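Local coordinates for prolyl-ACP dehydrogenase (Oscillatoria sp., PDB 4IRN), which oxidises the prolyl group carried on an acyl carrier protein in anatoxin-a biosynthesis, with FAD as its bound cofactor, at residues Q57-D62 with Y113-N118; Y185-Y190 with I205-D210. One frame throughout, in Å; residues are numbered along the deposited sequence.

Interaction 1. Residues Q57-D62 with Y113-N118; sequences QSLISD and YGCKDN
Asp-117 faces Ser-61 across this contact with OD2, while its other carboxylate oxygen, OD1, is gripped twice on its own side: it hydrogen-bonds the backbone N of Leu-120 and OG1 of Thr-243. The first of these bonds makes Asp-117 the side-chain N-cap of helix 118-138, within the helical N-terminal domain of the acyl-CoA dehydrogenase fold. The pairing is a worked example of two helix ends packing by their connecting turns: the chain around the end of helix 42-58 lies against the short link between helices 101-114 and 118-138. That link is compact. Asp-117 is the centre of an inverse gamma turn, with O of Lys-116 3.0 Å from N of Asn-118, and this tight bend leads directly into the capped helix. Because OD1 is held by two bonds, rotation of the carboxylate should be restricted, and the helix start would probably favour its negative charge. OD2 stays 4.3 Å from Ser-61 OG, so the two polar groups are neighbours without a hydrogen bond between them. No hydrogen bond joins the segments at all, and the remaining contact is apolar. The CA atoms of Leu-59 and Cys-115 stand 7.0 Å apart, a spacing bridged entirely by side chains. Leu-59 also rests on Phe-54 of helix 42-58, and Leu-63, at the start of helix 63-69, touches the Asp-117 side chain. In Cys-115, the first residue to leave the helical conformation, the thiol extends opposite the backbone N (chi1 -175°). The two side chains run roughly across each other, and one branch of the leucine alone makes the touch: Leu-59 CD1 lies 4.0 Å from Cys-115 SG.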
ATOM      1  N   GLN A  57      17.126  10.668 -32.772  1.00 21.42           N
ATOM      2  CA  GLN A  57      17.671  11.574 -33.787  1.00 21.17           C
ATOM      3  C   GLN A  57      16.643  12.250 -34.688  1.00 26.85           C
ATOM      4  O   GLN A  57      16.716  13.464 -34.889  1.00 27.22           O
ATOM      5  CB  GLN A  57      18.733  10.864 -34.641  1.00 22.53           C
ATOM      6  CG  GLN A  57      20.031  10.540 -33.893  1.00 43.18           C
ATOM      7  CD  GLN A  57      20.816   9.392 -34.491  1.00 69.49           C
ATOM      8  OE1 GLN A  57      20.401   8.732 -35.457  1.00 68.27           O
ATOM      9  NE2 GLN A  57      21.971   9.114 -33.910  1.00 62.00           N
ATOM     10  N   SER A  58      15.711  11.475 -35.264  1.00 24.54           N
ATOM     11  CA  SER A  58      14.723  12.007 -36.203  1.00 24.53           C
ATOM     12  C   SER A  58      13.290  12.207 -35.686  1.00 27.38           C
ATOM     13  O   SER A  58      12.379  12.394 -36.495  1.00 27.11           O
ATOM     14  CB  SER A  58      14.755  11.240 -37.524  1.00 28.37           C
ATOM     15  OG  SER A  58      14.644   9.843 -37.318  1.00 36.17           O
ATOM     16  N   LEU A  59      13.089  12.231 -34.358  1.00 22.83           N
ATOM     17  CA  LEU A  59      11.751  12.459 -33.791  1.00 21.93           C
ATOM     18  C   LEU A  59      11.680  13.670 -32.852  1.00 25.82           C
ATOM     19  O   LEU A  59      10.628  13.925 -32.265  1.00 25.13           O
ATOM     20  CB  LEU A  59      11.168  11.191 -33.110  1.00 21.45           C
ATOM     21  CG  LEU A  59      10.829   9.965 -33.969  1.00 25.05           C
ATOM     22  CD1 LEU A  59      10.189   8.897 -33.122  1.00 25.57           C
ATOM     23  CD2 LEU A  59       9.882  10.308 -35.093  1.00 25.55           C
ATOM     24  N   ILE A  60      12.792  14.423 -32.732  1.00 23.54           N
ATOM     25  CA  ILE A  60      12.926  15.623 -31.887  1.00 24.21           C
ATOM     26  C   ILE A  60      11.762  16.598 -32.132  1.00 29.10           C
ATOM     27  O   ILE A  60      11.477  16.960 -33.282  1.00 29.71           O
ATOM     28  CB  ILE A  60      14.323  16.317 -32.071  1.00 27.60           C
ATOM     29  CG1 ILE A  60      15.521  15.343 -31.929  1.00 27.98           C
ATOM     30  CG2 ILE A  60      14.490  17.591 -31.204  1.00 28.44           C
ATOM     31  CD1 ILE A  60      15.893  14.928 -30.481  1.00 40.89           C
ATOM     32  N   SER A  61      11.077  16.984 -31.037  1.00 24.72           N
ATOM     33  CA  SER A  61       9.961  17.923 -31.094  1.00 23.69           C
ATOM     34  C   SER A  61      10.046  18.884 -29.916  1.00 25.29           C
ATOM     35  O   SER A  61      10.791  18.635 -28.964  1.00 23.88           O
ATOM     36  CB  SER A  61       8.625  17.181 -31.102  1.00 27.81           C
ATOM     37  OG  SER A  61       8.444  16.388 -29.940  1.00 40.67           O
ATOM     38  N   ASP A  62       9.308  20.001 -29.997  1.00 21.53           N
ATOM     39  CA  ASP A  62       9.226  21.002 -28.936  1.00 20.26           C
ATOM     40  C   ASP A  62       8.097  20.531 -28.047  1.00 23.30           C
ATOM     41  O   ASP A  62       6.975  21.059 -28.122  1.00 23.12           O
ATOM     42  CB  ASP A  62       8.952  22.390 -29.531  1.00 22.03           C
ATOM     43  CG  ASP A  62       9.043  23.562 -28.557  1.00 34.79           C
ATOM     44  OD1 ASP A  62       9.240  23.321 -27.340  1.00 34.95           O
ATOM     45  OD2 ASP A  62       8.882  24.722 -29.005  1.00 42.04           O
ATOM     46  N   TYR A 113      11.391   4.220 -24.957  1.00 16.73           N
ATOM     47  CA  TYR A 113      12.607   4.718 -24.325  1.00 16.61           C
ATOM     48  C   TYR A 113      13.179   5.910 -25.123  1.00 20.53           C
ATOM     49  O   TYR A 113      13.559   6.922 -24.524  1.00 21.39           O
ATOM     50  CB  TYR A 113      13.648   3.579 -24.180  1.00 18.46           C
ATOM     51  CG  TYR A 113      14.986   4.024 -23.609  1.00 21.85           C
ATOM     52  CD1 TYR A 113      15.969   4.586 -24.427  1.00 23.66           C
ATOM     53  CD2 TYR A 113      15.254   3.927 -22.242  1.00 23.05           C
ATOM     54  CE1 TYR A 113      17.172   5.061 -23.896  1.00 25.23           C
ATOM     55  CE2 TYR A 113      16.480   4.340 -21.711  1.00 23.84           C
ATOM     56  CZ  TYR A 113      17.441   4.896 -22.544  1.00 31.64           C
ATOM     57  OH  TYR A 113      18.603   5.395 -21.998  1.00 33.49           O
ATOM     58  N   GLY A 114      13.237   5.774 -26.452  1.00 15.13           N
ATOM     59  CA  GLY A 114      13.776   6.783 -27.358  1.00 14.35           C
ATOM     60  C   GLY A 114      12.869   7.953 -27.686  1.00 19.39           C
ATOM     61  O   GLY A 114      13.361   9.047 -27.975  1.00 19.52           O
ATOM     62  N   CYS A 115      11.548   7.733 -27.690  1.00 16.63           N
ATOM     63  CA  CYS A 115      10.545   8.756 -28.008  1.00 16.64           C
ATOM     64  C   CYS A 115       9.868   9.262 -26.742  1.00 19.24           C
ATOM     65  O   CYS A 115       9.304   8.465 -25.982  1.00 19.71           O
ATOM     66  CB  CYS A 115       9.530   8.227 -29.017  1.00 17.41           C
ATOM     67  SG  CYS A 115       8.337   9.461 -29.593  1.00 21.71           S
ATOM     68  N   LYS A 116       9.930  10.584 -26.512  1.00 13.20           N
ATOM     69  CA  LYS A 116       9.359  11.218 -25.321  1.00 11.92           C
ATOM     70  C   LYS A 116       7.876  11.580 -25.489  1.00 15.37           C
ATOM     71  O   LYS A 116       7.183  11.812 -24.498  1.00 14.76           O
ATOM     72  CB  LYS A 116      10.193  12.446 -24.904  1.00 13.50           C
ATOM     73  CG  LYS A 116      11.552  12.120 -24.284  1.00 17.55           C
ATOM     74  CD  LYS A 116      12.273  13.391 -23.873  1.00 26.87           C
ATOM     75  CE  LYS A 116      13.504  13.119 -23.051  1.00 38.79           C
ATOM     76  NZ  LYS A 116      14.250  14.359 -22.749  1.00 49.13           N
ATOM     77  N   ASP A 117       7.397  11.644 -26.741  1.00 12.12           N
ATOM     78  CA  ASP A 117       6.021  11.998 -27.082  1.00 11.47           C
ATOM     79  C   ASP A 117       5.106  10.797 -26.840  1.00 15.41           C
ATOM     80  O   ASP A 117       4.880   9.977 -27.741  1.00 15.23           O
ATOM     81  CB  ASP A 117       5.934  12.512 -28.538  1.00 12.90           C
ATOM     82  CG  ASP A 117       4.666  13.271 -28.891  1.00 21.30           C
ATOM     83  OD1 ASP A 117       3.592  12.908 -28.374  1.00 19.22           O
ATOM     84  OD2 ASP A 117       4.737  14.180 -29.753  1.00 33.18           O
ATOM     85  N   ASN A 118       4.582  10.704 -25.610  1.00 10.73           N
ATOM     86  CA  ASN A 118       3.701   9.622 -25.185  1.00 10.06           C
ATOM     87  C   ASN A 118       2.352   9.631 -25.911  1.00 14.03           C
ATOM     88  O   ASN A 118       1.784   8.563 -26.146  1.00 14.00           O
ATOM     89  CB  ASN A 118       3.535   9.614 -23.656  1.00  9.49           C
ATOM     90  CG  ASN A 118       4.837   9.449 -22.914  1.00 31.77           C
ATOM     91  OD1 ASN A 118       5.548   8.459 -23.077  1.00 34.20           O
ATOM     92  ND2 ASN A 118       5.194  10.428 -22.103  1.00 20.46           N
TER

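Interaction 2. Residues Y185-Y190 with I205-D210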
ATOM      1  N   TYR A 185     -26.436  -0.506 -44.927  1.00 31.57           N
ATOM      2  CA  TYR A 185     -26.781  -0.370 -43.510  1.00 29.67           C
ATOM      3  C   TYR A 185     -26.888   1.103 -43.142  1.00 33.73           C
ATOM      4  O   TYR A 185     -26.060   1.904 -43.573  1.00 33.96           O
ATOM      5  CB  TYR A 185     -25.729  -1.044 -42.610  1.00 29.09           C
ATOM      6  CG  TYR A 185     -25.760  -2.554 -42.605  1.00 27.75           C
ATOM      7  CD1 TYR A 185     -24.990  -3.290 -43.500  1.00 28.75           C
ATOM      8  CD2 TYR A 185     -26.505  -3.251 -41.661  1.00 28.08           C
ATOM      9  CE1 TYR A 185     -24.975  -4.683 -43.470  1.00 27.43           C
ATOM     10  CE2 TYR A 185     -26.506  -4.646 -41.625  1.00 28.47           C
ATOM     11  CZ  TYR A 185     -25.737  -5.358 -42.531  1.00 31.12           C
ATOM     12  OH  TYR A 185     -25.723  -6.729 -42.509  1.00 26.00           O
ATOM     13  N   ILE A 186     -27.896   1.456 -42.337  1.00 29.82           N
ATOM     14  CA  ILE A 186     -28.110   2.824 -41.873  1.00 29.62           C
ATOM     15  C   ILE A 186     -27.688   2.891 -40.409  1.00 33.71           C
ATOM     16  O   ILE A 186     -28.333   2.281 -39.544  1.00 32.62           O
ATOM     17  CB  ILE A 186     -29.565   3.313 -42.069  1.00 32.72           C
ATOM     18  CG1 ILE A 186     -30.248   2.883 -43.406  1.00 33.01           C
ATOM     19  CG2 ILE A 186     -29.744   4.782 -41.668  1.00 33.68           C
ATOM     20  CD1 ILE A 186     -29.685   3.223 -44.746  1.00 39.90           C
ATOM     21  N   LEU A 187     -26.590   3.620 -40.140  1.00 30.82           N
ATOM     22  CA  LEU A 187     -26.035   3.764 -38.795  1.00 30.35           C
ATOM     23  C   LEU A 187     -26.419   5.068 -38.115  1.00 35.17           C
ATOM     24  O   LEU A 187     -26.300   6.150 -38.704  1.00 34.96           O
ATOM     25  CB  LEU A 187     -24.516   3.563 -38.789  1.00 30.10           C
ATOM     26  CG  LEU A 187     -24.038   2.129 -38.591  1.00 34.66           C
ATOM     27  CD1 LEU A 187     -24.037   1.355 -39.906  1.00 34.43           C
ATOM     28  CD2 LEU A 187     -22.651   2.109 -37.986  1.00 38.23           C
ATOM     29  N   ASN A 188     -26.899   4.951 -36.872  1.00 32.07           N
ATOM     30  CA  ASN A 188     -27.315   6.069 -36.024  1.00 31.74           C
ATOM     31  C   ASN A 188     -26.841   5.827 -34.591  1.00 35.43           C
ATOM     32  O   ASN A 188     -27.019   4.728 -34.061  1.00 35.13           O
ATOM     33  CB  ASN A 188     -28.838   6.252 -36.076  1.00 31.30           C
ATOM     34  CG  ASN A 188     -29.320   6.950 -37.314  1.00 48.32           C
ATOM     35  OD1 ASN A 188     -29.273   8.179 -37.411  1.00 43.29           O
ATOM     36  ND2 ASN A 188     -29.797   6.182 -38.286  1.00 39.84           N
ATOM     37  N   GLY A 189     -26.217   6.839 -34.001  1.00 31.92           N
ATOM     38  CA  GLY A 189     -25.686   6.763 -32.643  1.00 31.76           C
ATOM     39  C   GLY A 189     -24.680   7.837 -32.288  1.00 35.81           C
ATOM     40  O   GLY A 189     -24.400   8.736 -33.089  1.00 35.93           O
ATOM     41  N   TYR A 190     -24.140   7.754 -31.070  1.00 32.24           N
ATOM     42  CA  TYR A 190     -23.152   8.710 -30.571  1.00 32.34           C
ATOM     43  C   TYR A 190     -22.043   7.966 -29.854  1.00 33.55           C
ATOM     44  O   TYR A 190     -22.312   7.110 -29.009  1.00 33.55           O
ATOM     45  CB  TYR A 190     -23.828   9.778 -29.688  1.00 34.72           C
ATOM     46  CG  TYR A 190     -22.929  10.612 -28.796  1.00 38.41           C
ATOM     47  CD1 TYR A 190     -21.970  11.470 -29.335  1.00 40.69           C
ATOM     48  CD2 TYR A 190     -23.119  10.638 -27.427  1.00 40.25           C
ATOM     49  CE1 TYR A 190     -21.178  12.282 -28.519  1.00 41.86           C
ATOM     50  CE2 TYR A 190     -22.368  11.476 -26.607  1.00 41.68           C
ATOM     51  CZ  TYR A 190     -21.396  12.295 -27.158  1.00 50.88           C
ATOM     52  OH  TYR A 190     -20.646  13.097 -26.335  1.00 54.89           O
ATOM     53  N   ILE A 205     -16.211   0.966 -36.391  1.00 15.59           N
ATOM     54  CA  ILE A 205     -17.392   1.234 -35.573  1.00 16.06           C
ATOM     55  C   ILE A 205     -18.128  -0.012 -35.099  1.00 19.37           C
ATOM     56  O   ILE A 205     -18.452  -0.884 -35.893  1.00 18.12           O
ATOM     57  CB  ILE A 205     -18.317   2.264 -36.285  1.00 18.91           C
ATOM     58  CG1 ILE A 205     -17.477   3.473 -36.778  1.00 19.33           C
ATOM     59  CG2 ILE A 205     -19.527   2.641 -35.437  1.00 18.89           C
ATOM     60  CD1 ILE A 205     -18.101   4.819 -36.848  1.00 26.30           C
ATOM     61  N   PHE A 206     -18.416  -0.057 -33.790  1.00 15.88           N
ATOM     62  CA  PHE A 206     -19.141  -1.141 -33.128  1.00 15.60           C
ATOM     63  C   PHE A 206     -20.587  -0.724 -32.940  1.00 18.18           C
ATOM     64  O   PHE A 206     -20.864   0.222 -32.211  1.00 17.73           O
ATOM     65  CB  PHE A 206     -18.446  -1.538 -31.808  1.00 17.18           C
ATOM     66  CG  PHE A 206     -17.176  -2.320 -32.064  1.00 18.26           C
ATOM     67  CD1 PHE A 206     -15.962  -1.666 -32.277  1.00 20.53           C
ATOM     68  CD2 PHE A 206     -17.194  -3.707 -32.111  1.00 20.07           C
ATOM     69  CE1 PHE A 206     -14.794  -2.392 -32.557  1.00 20.99           C
ATOM     70  CE2 PHE A 206     -16.022  -4.431 -32.373  1.00 23.35           C
ATOM     71  CZ  PHE A 206     -14.829  -3.769 -32.593  1.00 20.98           C
ATOM     72  N   ALA A 207     -21.498  -1.381 -33.657  1.00 15.56           N
ATOM     73  CA  ALA A 207     -22.937  -1.091 -33.647  1.00 15.66           C
ATOM     74  C   ALA A 207     -23.777  -2.360 -33.399  1.00 19.68           C
ATOM     75  O   ALA A 207     -23.217  -3.445 -33.251  1.00 18.62           O
ATOM     76  CB  ALA A 207     -23.341  -0.436 -34.968  1.00 16.46           C
ATOM     77  N   THR A 208     -25.116  -2.216 -33.335  1.00 17.14           N
ATOM     78  CA  THR A 208     -26.039  -3.336 -33.125  1.00 16.78           C
ATOM     79  C   THR A 208     -27.116  -3.419 -34.212  1.00 21.75           C
ATOM     80  O   THR A 208     -27.696  -2.398 -34.584  1.00 21.34           O
ATOM     81  CB  THR A 208     -26.559  -3.390 -31.665  1.00 18.89           C
ATOM     82  OG1 THR A 208     -27.302  -4.593 -31.461  1.00 19.26           O
ATOM     83  CG2 THR A 208     -27.398  -2.171 -31.266  1.00 12.18           C
ATOM     84  N   ILE A 209     -27.361  -4.633 -34.736  1.00 19.26           N
ATOM     85  CA  ILE A 209     -28.392  -4.851 -35.761  1.00 19.62           C
ATOM     86  C   ILE A 209     -29.794  -4.824 -35.128  1.00 25.10           C
ATOM     87  O   ILE A 209     -30.748  -4.364 -35.759  1.00 25.09           O
ATOM     88  CB  ILE A 209     -28.150  -6.108 -36.635  1.00 22.22           C
ATOM     89  CG1 ILE A 209     -27.872  -7.366 -35.777  1.00 21.74           C
ATOM     90  CG2 ILE A 209     -27.041  -5.842 -37.643  1.00 22.82           C
ATOM     91  CD1 ILE A 209     -28.245  -8.684 -36.405  1.00 26.35           C
ATOM     92  N   ASP A 210     -29.890  -5.291 -33.861  1.00 22.09           N
ATOM     93  CA  ASP A 210     -31.100  -5.309 -33.044  1.00 21.59           C
ATOM     94  C   ASP A 210     -30.727  -5.232 -31.563  1.00 24.26           C
ATOM     95  O   ASP A 210     -30.107  -6.164 -31.051  1.00 24.68           O
ATOM     96  CB  ASP A 210     -31.964  -6.549 -33.339  1.00 23.62           C
ATOM     97  CG  ASP A 210     -33.354  -6.558 -32.706  1.00 37.68           C
ATOM     98  OD1 ASP A 210     -33.825  -5.479 -32.252  1.00 39.89           O
ATOM     99  OD2 ASP A 210     -33.978  -7.632 -32.678  1.00 44.54           O
TER
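Torsions in both residues set up the meeting of Leu-187 with Ile-205, and with Ala-207 beside it: chi1 of -89° and chi2 of 83° in the leucine send its CD2 methyl across to the other segment, and in Ile-205 the CG2 branch is swung opposite the backbone N, where it meets CD2. CD2 comes down over the notch between two methyls, 4.0 Å from Ala-207 CB and 4.1 Å from Ile-205 CG2. The leucine and isoleucine side chains slide past one another in opposite senses, whereas the alanine offers just its CB; consistent with the small residue, the CA atoms of Leu-187 and Ala-207 are 7.7 Å apart. This is face-to-face packing of two beta-sheets, the core of the beta domain in the middle of the acyl-CoA dehydrogenase fold, and residues 185-190 and 205-210 exemplify how such layers can meet through methyl groups, with no hydrogen bond between these two segments. Strand 184-191 belongs to the antiparallel sheet and bonds its backbone to Val-256 and Cys-254 on one side; strand 202-208 belongs to the mixed sheet, alongside 218-224. From the latter strand Phe-221 and Ile-223 also touch Leu-187, and Ala-178 touches both Leu-187 and Ala-207. Just past the end of strand 202-208 the backbones are farther apart, with Tyr-185 and Ile-209 9.1 Å from each other at their CA atoms. The tyrosine side chain spans the wider gap, its OH hydrogen-bonded to Glu-265 and Arg-261. Ile-209 has CG1 wedged between the backbone N and carbonyl carbon (chi1 50°), which turns CG2 toward the ring; there CG2 approaches Tyr-185 CE2 obliquely, at 4.2 Å.

In the fold
Interaction 1 closes before interaction 2 opens, so the two follow each other in series along the chain and share no helix, strand or sheet. The first joins the ends of helices 42-58 and 101-114 in the N-terminal domain; the second joins strands 184-191 and 202-208 in the middle, beta-rich one. Their centres are 38 Å apart, on opposite sides of the chain's centre, and their nearest atoms remain about 21 Å from each other. A bound FAD lies about 13 Å from the side chain of Asp-117 and about 9 Å from that of Ile-205. Its pocket draws on all three domains, as Phe-122, His-160 and Phe-398 illustrate.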